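PDB 6LWZ: bacteriocin from Brevibacillus sp. SKDU10, which probably kills or inhibits competing bacteria as a secreted, disulfide-bonded antimicrobial peptide of the defensin-like laterosporulin family. Local coordinates for residues 11-16 and 29-34; 22-27 and 45-50; 2-7 and 39-44. One frame throughout, in Å; residues are numbered along the deposited sequence.

How the contacts relate
All three contacts are built on one three-stranded antiparallel sheet, in which strand 26-35 lies between strands 10-20 and 40-48. Contact 1 pairs the first two strands near the middle of the chain. Contact 2 joins the start of strand 26-35 to the end of strand 40-48, its centre about 17 Å from that of contact 1. Contact 3 fastens the N-terminal loop to the start of strand 40-48, about 8 Å from contact 1 and 21 Å from contact 2, centre to centre. Along the chain, segments 2-7 and 39-44 enclose both segments of contact 1, whereas those of contacts 2 and 3 alternate. A small peptide without helix is thus tied together along its length.

Contact 1: 11-16 and 29-34; sequences DRFIVK and KQVYVA
Lys-16 and Tyr-32 meet across two antiparallel strands, and the lysine can be followed atom by atom. Its CB lies 3.7 Å from the backbone O of Gln-30, whose carbonyl also accepts the Lys-16 N-H. CG stands anti to the carbonyl carbon (chi1 -73°), the chain bends at chi2, and CD and CE then run on extended to bring NZ over one face of the Tyr-32 ring. This is a cation-pi contact, with Lys-16 NZ 4.4 Å from the ring centroid and 14° off the normal.

On the same face of the sheet as Lys-16 and Tyr-32, Ile-14 turns its CD1 back onto the CB of Ala-34, a tight approach of 3.4 Å. Ala-34 is also where the regular pairing changes. Ala-34 O, in whose carbonyl plane both donors lie, accepts from Asp-11 N at 2.8 Å. Arg-12 N donates to the same Ala-34 O at 3.1 Å, and the two bonds form a classic beta bulge at this end of the hairpin made by strands 10-20 and 26-35. Beyond the bulge, Ile-14 with Tyr-32 and Lys-16 with Gln-30 are hydrogen-bonded pairs, each joined by two backbone bonds.

On the opposite face of the sheet, Phe-13 and Val-33 lie side by side and point the same way, with Phe-13 CE2 3.5 Å from Val-33 CG1. The ring's CD2 also reaches Val-31 CG1, so the aromatic group bridges two valines of the partner strand. Val-33 is buried and further packs against Cys-2, Cys-6 and Cys-43. Toward the far end, Val-15 CG1 meets the aliphatic chain of Lys-29 at CD, 3.6 Å away, the two side chains crossing at a slant.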
loop_
_atom_site.group_PDB
_atom_site.type_symbol
_atom_site.label_atom_id
_atom_site.label_comp_id
_atom_site.label_asym_id
_atom_site.label_seq_id
_atom_site.Cartn_x
_atom_site.Cartn_y
_atom_site.Cartn_z
ATOM N N ASP A 11 -13.129 5.052 2.390
ATOM C CA ASP A 11 -14.126 4.403 1.556
ATOM C C ASP A 11 -13.710 2.962 1.291
ATOM O O ASP A 11 -14.468 2.040 1.562
ATOM C CB ASP A 11 -14.309 5.170 0.245
ATOM C CG ASP A 11 -15.508 4.686 -0.561
ATOM O OD1 ASP A 11 -16.406 4.029 0.009
ATOM O OD2 ASP A 11 -15.549 4.966 -1.778
ATOM N N ARG A 12 -12.504 2.777 0.764
ATOM C CA ARG A 12 -11.939 1.438 0.583
ATOM C C ARG A 12 -10.412 1.479 0.540
ATOM O O ARG A 12 -9.804 2.547 0.556
ATOM C CB ARG A 12 -12.503 0.756 -0.676
ATOM C CG ARG A 12 -12.251 1.502 -1.981
ATOM C CD ARG A 12 -13.386 1.299 -2.973
ATOM N NE ARG A 12 -14.654 1.830 -2.464
ATOM C CZ ARG A 12 -15.845 1.680 -3.044
ATOM N NH1 ARG A 12 -15.980 1.006 -4.180
ATOM N NH2 ARG A 12 -16.918 2.214 -2.472
ATOM N N PHE A 13 -9.810 0.297 0.524
ATOM C CA PHE A 13 -8.381 0.147 0.324
ATOM C C PHE A 13 -8.128 -0.399 -1.074
ATOM O O PHE A 13 -8.856 -1.272 -1.538
ATOM C CB PHE A 13 -7.801 -0.810 1.361
ATOM C CG PHE A 13 -7.711 -0.223 2.734
ATOM C CD1 PHE A 13 -8.813 -0.226 3.577
ATOM C CD2 PHE A 13 -6.521 0.339 3.187
ATOM C CE1 PHE A 13 -8.731 0.316 4.852
ATOM C CE2 PHE A 13 -6.427 0.882 4.460
ATOM C CZ PHE A 13 -7.534 0.875 5.294
ATOM N N ILE A 14 -7.112 0.138 -1.744
ATOM C CA ILE A 14 -6.649 -0.401 -3.023
ATOM C C ILE A 14 -5.238 -0.992 -2.892
ATOM O O ILE A 14 -4.292 -0.308 -2.502
ATOM C CB ILE A 14 -6.670 0.661 -4.139
ATOM C CG1 ILE A 14 -8.087 1.190 -4.339
ATOM C CG2 ILE A 14 -6.177 0.068 -5.449
ATOM C CD1 ILE A 14 -8.374 2.437 -3.549
ATOM N N VAL A 15 -5.121 -2.267 -3.256
ATOM C CA VAL A 15 -3.893 -3.042 -3.107
ATOM C C VAL A 15 -3.242 -3.233 -4.467
ATOM O O VAL A 15 -3.845 -3.808 -5.363
ATOM C CB VAL A 15 -4.195 -4.430 -2.514
ATOM C CG1 VAL A 15 -2.951 -5.302 -2.490
ATOM C CG2 VAL A 15 -4.774 -4.296 -1.118
ATOM N N LYS A 16 -2.013 -2.742 -4.605
ATOM C CA LYS A 16 -1.255 -2.841 -5.848
ATOM C C LYS A 16 -0.005 -3.678 -5.619
ATOM O O LYS A 16 0.881 -3.288 -4.863
ATOM C CB LYS A 16 -0.876 -1.447 -6.346
ATOM C CG LYS A 16 -2.047 -0.664 -6.919
ATOM C CD LYS A 16 -1.909 0.832 -6.681
ATOM C CE LYS A 16 -3.073 1.603 -7.287
ATOM N NZ LYS A 16 -3.047 3.057 -6.952
ATOM N N LYS A 29 3.478 -5.377 -1.779
ATOM C CA LYS A 29 2.296 -4.704 -2.303
ATOM C C LYS A 29 2.251 -3.306 -1.729
ATOM O O LYS A 29 2.463 -3.127 -0.530
ATOM C CB LYS A 29 1.021 -5.447 -1.903
ATOM C CG LYS A 29 0.991 -6.901 -2.336
ATOM C CD LYS A 29 -0.253 -7.611 -1.830
ATOM C CE LYS A 29 -0.125 -9.112 -2.002
ATOM N NZ LYS A 29 -1.383 -9.810 -1.648
ATOM N N GLN A 30 2.000 -2.321 -2.581
ATOM C CA GLN A 30 1.751 -0.965 -2.121
ATOM C C GLN A 30 0.269 -0.842 -1.812
ATOM O O GLN A 30 -0.561 -1.180 -2.649
ATOM C CB GLN A 30 2.153 0.063 -3.179
ATOM C CG GLN A 30 3.646 0.135 -3.458
ATOM C CD GLN A 30 4.436 0.775 -2.334
ATOM O OE1 GLN A 30 4.420 0.302 -1.194
ATOM N NE2 GLN A 30 5.148 1.851 -2.655
ATOM N N VAL A 31 -0.046 -0.365 -0.609
ATOM C CA VAL A 31 -1.418 -0.237 -0.143
ATOM C C VAL A 31 -1.800 1.237 -0.093
ATOM O O VAL A 31 -1.098 2.054 0.506
ATOM C CB VAL A 31 -1.602 -0.864 1.259
ATOM C CG1 VAL A 31 -3.053 -0.764 1.730
ATOM C CG2 VAL A 31 -1.162 -2.315 1.254
ATOM N N TYR A 32 -2.923 1.559 -0.722
ATOM C CA TYR A 32 -3.476 2.908 -0.717
ATOM C C TYR A 32 -4.854 2.881 -0.077
ATOM O O TYR A 32 -5.528 1.845 -0.073
ATOM C CB TYR A 32 -3.591 3.439 -2.149
ATOM C CG TYR A 32 -2.290 3.943 -2.733
ATOM C CD1 TYR A 32 -1.276 3.060 -3.080
ATOM C CD2 TYR A 32 -2.081 5.305 -2.948
ATOM C CE1 TYR A 32 -0.079 3.515 -3.617
ATOM C CE2 TYR A 32 -0.890 5.777 -3.484
ATOM C CZ TYR A 32 0.112 4.878 -3.817
ATOM O OH TYR A 32 1.300 5.331 -4.347
ATOM N N VAL A 33 -5.256 4.025 0.466
ATOM C CA VAL A 33 -6.621 4.229 0.955
ATOM C C VAL A 33 -7.340 5.147 -0.017
ATOM O O VAL A 33 -6.794 6.174 -0.432
ATOM C CB VAL A 33 -6.688 4.850 2.381
ATOM C CG1 VAL A 33 -5.803 4.091 3.347
ATOM C CG2 VAL A 33 -6.298 6.321 2.382
ATOM N N ALA A 34 -8.551 4.761 -0.405
ATOM C CA ALA A 34 -9.439 5.648 -1.133
ATOM C C ALA A 34 -10.372 6.241 -0.103
ATOM O O ALA A 34 -11.100 5.519 0.569
ATOM C CB ALA A 34 -10.213 4.895 -2.189
#

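Contact 2: 22-27 and 45-50; sequences GVEKKY and TEWGGP
Trp-47 receives two side chains from 22-27, each meeting a different part of the indole. Lys-26 approaches over one face, the opposite one being occupied by Thr-45 CG2. The side chains of Lys-26 and Trp-47 cross at about a right angle. The lysine chain bends at chi3 (-74°), which brings NZ above the pyrrole part, 4.1 Å from the centroid of the five-membered ring and 15° off its normal, in a cation-pi contact. The same NZ has a long salt bridge to Glu-24 OE2, so the ammonium has both an aromatic face and, more distantly, a carboxylate as neighbours, in directions roughly perpendicular to each other. Glu-24 itself reaches the benzo end of the indole with its aliphatic part, CG standing 3.4 Å from Trp-47 CH2, while the carboxylate plane is turned 42° from the ring. His-21 adds an edge-to-face ring contact with Trp-47.

At Gly-48 the backbone takes over. Its N-H bonds to Tyr-27 O at 2.6 Å, and that oxygen also lies at the edge of the indole, near its plane. At Gly-49 the chain turns a corner, and Gly-49 O accepts the N-H of Tyr-27, with Tyr-27 N 3.0 Å away. Gly-49 O also receives a CA-H...O contact from Lys-26 CA at 3.2 Å. Pro-50 sits opposite Lys-26 in a non-hydrogen-bonded pair whose side chains diverge, and its carbonyl O lies 3.7 Å from Tyr-27 CE2. This short antiparallel pairing, with a lysine over a tryptophan face beside it, makes up the exposed open end of the beta hairpin of strands 26-35 and 40-48 in this defensin-like peptide.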
loop_
_atom_site.group_PDB
_atom_site.type_symbol
_atom_site.label_atom_id
_atom_site.label_comp_id
_atom_site.label_asym_id
_atom_site.label_seq_id
_atom_site.Cartn_x
_atom_site.Cartn_y
_atom_site.Cartn_z
ATOM N N GLY A 22 13.481 -4.078 -4.732
ATOM C CA GLY A 22 14.882 -3.955 -5.120
ATOM C C GLY A 22 15.852 -3.901 -3.953
ATOM O O GLY A 22 16.990 -4.337 -4.079
ATOM N N VAL A 23 15.401 -3.334 -2.835
ATOM C CA VAL A 23 16.185 -3.233 -1.596
ATOM C C VAL A 23 15.980 -4.432 -0.665
ATOM O O VAL A 23 16.927 -5.128 -0.314
ATOM C CB VAL A 23 15.800 -1.959 -0.812
ATOM C CG1 VAL A 23 16.508 -1.908 0.534
ATOM C CG2 VAL A 23 16.094 -0.718 -1.635
ATOM N N GLU A 24 14.734 -4.642 -0.249
ATOM C CA GLU A 24 14.380 -5.705 0.698
ATOM C C GLU A 24 14.331 -7.099 0.054
ATOM O O GLU A 24 14.347 -8.100 0.764
ATOM C CB GLU A 24 13.040 -5.385 1.361
ATOM C CG GLU A 24 13.056 -4.106 2.186
ATOM C CD GLU A 24 13.679 -4.288 3.561
ATOM O OE1 GLU A 24 14.413 -3.389 4.010
ATOM O OE2 GLU A 24 13.434 -5.324 4.202
ATOM N N LYS A 25 14.272 -7.161 -1.279
ATOM C CA LYS A 25 14.290 -8.442 -2.010
ATOM C C LYS A 25 13.250 -9.427 -1.461
ATOM O O LYS A 25 13.542 -10.592 -1.170
ATOM C CB LYS A 25 15.699 -9.035 -2.016
ATOM C CG LYS A 25 16.737 -8.055 -2.548
ATOM C CD LYS A 25 17.936 -8.755 -3.173
ATOM C CE LYS A 25 18.804 -9.449 -2.132
ATOM N NZ LYS A 25 20.248 -9.428 -2.517
ATOM N N LYS A 26 12.037 -8.902 -1.312
ATOM C CA LYS A 26 10.855 -9.656 -0.922
ATOM C C LYS A 26 9.743 -9.157 -1.819
ATOM O O LYS A 26 9.741 -7.992 -2.241
ATOM C CB LYS A 26 10.467 -9.389 0.538
ATOM C CG LYS A 26 11.257 -10.169 1.582
ATOM C CD LYS A 26 10.811 -9.835 3.006
ATOM C CE LYS A 26 11.293 -8.463 3.445
ATOM N NZ LYS A 26 10.830 -8.116 4.812
ATOM N N TYR A 27 8.793 -10.030 -2.113
ATOM C CA TYR A 27 7.581 -9.599 -2.786
ATOM C C TYR A 27 6.909 -8.544 -1.928
ATOM O O TYR A 27 6.964 -8.619 -0.700
ATOM C CB TYR A 27 6.648 -10.783 -3.009
ATOM C CG TYR A 27 7.169 -11.741 -4.044
ATOM C CD1 TYR A 27 7.382 -11.319 -5.349
ATOM C CD2 TYR A 27 7.455 -13.068 -3.727
ATOM C CE1 TYR A 27 7.864 -12.182 -6.314
ATOM C CE2 TYR A 27 7.943 -13.944 -4.690
ATOM C CZ TYR A 27 8.144 -13.494 -5.985
ATOM O OH TYR A 27 8.626 -14.343 -6.966
ATOM N N THR A 45 3.284 -0.383 2.928
ATOM C CA THR A 45 3.802 -1.494 2.143
ATOM C C THR A 45 3.524 -2.785 2.898
ATOM O O THR A 45 3.757 -2.855 4.106
ATOM C CB THR A 45 5.327 -1.358 1.934
ATOM O OG1 THR A 45 5.600 -0.250 1.063
ATOM C CG2 THR A 45 5.929 -2.644 1.337
ATOM N N GLU A 46 3.050 -3.800 2.177
ATOM C CA GLU A 46 2.771 -5.127 2.731
ATOM C C GLU A 46 3.799 -6.115 2.187
ATOM O O GLU A 46 3.954 -6.229 0.975
ATOM C CB GLU A 46 1.357 -5.561 2.327
ATOM C CG GLU A 46 0.976 -6.989 2.688
ATOM C CD GLU A 46 0.891 -7.236 4.184
ATOM O OE1 GLU A 46 0.815 -6.258 4.967
ATOM O OE2 GLU A 46 0.886 -8.421 4.583
ATOM N N TRP A 47 4.493 -6.831 3.066
ATOM C CA TRP A 47 5.590 -7.704 2.641
ATOM C C TRP A 47 5.132 -9.127 2.367
ATOM O O TRP A 47 4.289 -9.667 3.073
ATOM C CB TRP A 47 6.702 -7.734 3.685
ATOM C CG TRP A 47 7.374 -6.421 3.890
ATOM C CD1 TRP A 47 7.387 -5.682 5.033
ATOM C CD2 TRP A 47 8.135 -5.684 2.925
ATOM N NE1 TRP A 47 8.104 -4.528 4.840
ATOM C CE2 TRP A 47 8.577 -4.505 3.556
ATOM C CE3 TRP A 47 8.485 -5.908 1.586
ATOM C CZ2 TRP A 47 9.352 -3.546 2.896
ATOM C CZ3 TRP A 47 9.254 -4.953 0.928
ATOM C CH2 TRP A 47 9.676 -3.785 1.585
ATOM N N GLY A 48 5.717 -9.725 1.336
ATOM C CA GLY A 48 5.455 -11.109 0.968
ATOM C C GLY A 48 6.668 -11.986 1.216
ATOM O O GLY A 48 7.502 -11.695 2.083
ATOM N N GLY A 49 6.778 -13.055 0.438
ATOM C CA GLY A 49 7.845 -14.032 0.627
ATOM C C GLY A 49 9.204 -13.534 0.174
ATOM O O GLY A 49 9.326 -12.405 -0.325
ATOM N N PRO A 50 10.241 -14.369 0.350
ATOM C CA PRO A 50 11.543 -14.012 -0.175
ATOM C C PRO A 50 11.539 -14.045 -1.695
ATOM O O PRO A 50 10.643 -14.625 -2.323
ATOM C CB PRO A 50 12.478 -15.065 0.410
ATOM C CG PRO A 50 11.617 -16.221 0.718
ATOM C CD PRO A 50 10.240 -15.696 0.983
#

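Contact 3: 2-7 and 39-44; sequences CVNQCP and QHLYCR
Between Val-3 and Cys-43 a single backbone hydrogen bond joins the irregular N-terminal loop to strand 40-48: Val-3 N donates to Cys-43 O at 3.0 Å, in the carbonyl plane and on a lone pair, with a fairly bent N-H...O angle of 152°. Beside it the Cys-2 and Cys-43 side chains form a disulfide, SG to SG 1.9 Å. Both sulfurs stand anti to their own backbone nitrogens, an orientation that brings them together, and the CA atoms of the two residues are 4.6 Å apart. The torsion about the S-S bond, chi3 -144°, departs well from the values near plus or minus 90° that disulfides usually adopt.

This is one of three disulfides in this laterosporulin, whose family belongs to the defensin clan, in which cystines brace a small antiparallel sheet. The neighbouring bridge, from Cys-6 to Cys-35, fixes the farther part of the same loop to the end of the middle strand, so 2-7 is pinned at two places. Cys-43 is buried. Within the sheet, Cys-43 and Arg-44 together face Val-31 in a classic beta bulge.

Val-3 sets its CG2 against the same carbonyl that its backbone uses, 3.3 Å from Cys-43 O, and the methyl also approaches Tyr-42 CE2 at 4.2 Å. The phenol end of Tyr-42 is held elsewhere, its OH hydrogen-bonded to Thr-45. Next along the loop, Asn-4 meets Leu-41 at about a right angle: Asn-4 CB lies 3.6 Å from Leu-41 CB and 3.7 Å from Leu-41 CD1, the leucine CB and CD1 both meeting the asparagine CB. The same Leu-41 CD1 comes within 4.1 Å of the backbone O of Gln-5.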
loop_
_atom_site.group_PDB
_atom_site.type_symbol
_atom_site.label_atom_id
_atom_site.label_comp_id
_atom_site.label_asym_id
_atom_site.label_seq_id
_atom_site.Cartn_x
_atom_site.Cartn_y
_atom_site.Cartn_z
ATOM N N CYS A 2 -0.860 3.480 9.020
ATOM C CA CYS A 2 -1.133 4.143 7.748
ATOM C C CYS A 2 -0.532 5.553 7.745
ATOM O O CYS A 2 -0.654 6.285 8.727
ATOM C CB CYS A 2 -2.643 4.212 7.527
ATOM S SG CYS A 2 -3.132 4.313 5.796
ATOM N N VAL A 3 0.105 5.935 6.639
ATOM C CA VAL A 3 0.853 7.197 6.569
ATOM C C VAL A 3 -0.057 8.411 6.408
ATOM O O VAL A 3 -0.049 9.318 7.244
ATOM C CB VAL A 3 1.881 7.174 5.424
ATOM C CG1 VAL A 3 2.555 8.532 5.268
ATOM C CG2 VAL A 3 2.925 6.107 5.690
ATOM N N ASN A 4 -0.805 8.440 5.311
ATOM C CA ASN A 4 -1.826 9.450 5.089
ATOM C C ASN A 4 -3.121 8.811 5.553
ATOM O O ASN A 4 -3.237 7.582 5.545
ATOM C CB ASN A 4 -1.925 9.810 3.602
ATOM C CG ASN A 4 -0.634 10.390 3.040
ATOM O OD1 ASN A 4 0.166 9.680 2.436
ATOM N ND2 ASN A 4 -0.434 11.682 3.226
ATOM N N GLN A 5 -4.085 9.622 5.974
ATOM C CA GLN A 5 -5.411 9.106 6.315
ATOM C C GLN A 5 -6.516 10.064 5.888
ATOM O O GLN A 5 -6.258 11.191 5.463
ATOM C CB GLN A 5 -5.507 8.747 7.810
ATOM C CG GLN A 5 -5.009 7.337 8.126
ATOM C CD GLN A 5 -5.381 6.845 9.518
ATOM O OE1 GLN A 5 -6.055 7.537 10.286
ATOM N NE2 GLN A 5 -4.926 5.640 9.855
ATOM N N CYS A 6 -7.749 9.577 5.977
ATOM C CA CYS A 6 -8.915 10.300 5.492
ATOM C C CYS A 6 -9.448 11.275 6.532
ATOM O O CYS A 6 -9.382 10.997 7.731
ATOM C CB CYS A 6 -9.996 9.301 5.097
ATOM S SG CYS A 6 -9.377 8.116 3.887
ATOM N N PRO A 7 -9.981 12.423 6.077
ATOM C CA PRO A 7 -10.475 13.452 7.001
ATOM C C PRO A 7 -11.552 12.956 7.977
ATOM O O PRO A 7 -11.502 13.274 9.168
ATOM C CB PRO A 7 -11.057 14.521 6.065
ATOM C CG PRO A 7 -10.384 14.307 4.755
ATOM C CD PRO A 7 -10.117 12.838 4.666
ATOM N N GLN A 39 -9.244 11.348 -2.764
ATOM C CA GLN A 39 -9.182 10.022 -3.334
ATOM C C GLN A 39 -8.005 9.275 -2.792
ATOM O O GLN A 39 -7.885 9.146 -1.614
ATOM C CB GLN A 39 -9.344 9.943 -4.852
ATOM C CG GLN A 39 -10.698 10.363 -5.434
ATOM C CD GLN A 39 -11.870 9.473 -5.033
ATOM O OE1 GLN A 39 -12.059 8.415 -5.598
ATOM N NE2 GLN A 39 -12.656 9.904 -4.063
ATOM N N HIS A 40 -7.106 8.866 -3.650
ATOM C CA HIS A 40 -6.014 8.010 -3.266
ATOM C C HIS A 40 -4.791 8.492 -2.573
ATOM O O HIS A 40 -4.053 9.276 -3.100
ATOM C CB HIS A 40 -5.576 7.252 -4.486
ATOM C CG HIS A 40 -6.668 6.466 -5.083
ATOM N ND1 HIS A 40 -7.942 6.957 -5.199
ATOM C CD2 HIS A 40 -6.698 5.212 -5.553
ATOM C CE1 HIS A 40 -8.712 6.030 -5.711
ATOM N NE2 HIS A 40 -7.974 4.970 -5.953
ATOM N N LEU A 41 -4.549 7.941 -1.404
ATOM C CA LEU A 41 -3.343 8.281 -0.634
ATOM C C LEU A 41 -2.615 6.996 -0.261
ATOM O O LEU A 41 -3.255 6.013 0.111
ATOM C CB LEU A 41 -3.740 9.062 0.614
ATOM C CG LEU A 41 -4.386 10.413 0.351
ATOM C CD1 LEU A 41 -4.755 11.093 1.646
ATOM C CD2 LEU A 41 -3.508 11.302 -0.500
ATOM N N TYR A 42 -1.298 7.064 -0.357
ATOM C CA TYR A 42 -0.419 5.935 -0.001
ATOM C C TYR A 42 -0.571 5.631 1.486
ATOM O O TYR A 42 -0.455 6.515 2.296
ATOM C CB TYR A 42 1.029 6.326 -0.247
ATOM C CG TYR A 42 1.989 5.297 0.256
ATOM C CD1 TYR A 42 2.120 4.099 -0.403
ATOM C CD2 TYR A 42 2.739 5.513 1.386
ATOM C CE1 TYR A 42 2.988 3.129 0.040
ATOM C CE2 TYR A 42 3.618 4.561 1.844
ATOM C CZ TYR A 42 3.735 3.368 1.169
ATOM O OH TYR A 42 4.581 2.414 1.598
ATOM N N CYS A 43 -0.816 4.368 1.788
ATOM C CA CYS A 43 -0.996 3.943 3.186
ATOM C C CYS A 43 0.268 3.266 3.696
ATOM O O CYS A 43 0.865 3.805 4.597
ATOM C CB CYS A 43 -2.157 2.965 3.325
ATOM S SG CYS A 43 -2.706 2.678 5.023
ATOM N N ARG A 44 0.641 2.145 3.102
ATOM C CA ARG A 44 1.734 1.335 3.618
ATOM C C ARG A 44 2.162 0.260 2.628
ATOM O O ARG A 44 1.508 0.035 1.616
ATOM C CB ARG A 44 1.326 0.697 4.961
ATOM C CG ARG A 44 -0.020 -0.017 4.934
ATOM C CD ARG A 44 -0.305 -0.800 6.203
ATOM N NE ARG A 44 0.145 -2.190 6.099
ATOM C CZ ARG A 44 1.120 -2.751 6.816
ATOM N NH1 ARG A 44 1.797 -2.064 7.739
ATOM N NH2 ARG A 44 1.417 -4.031 6.609
#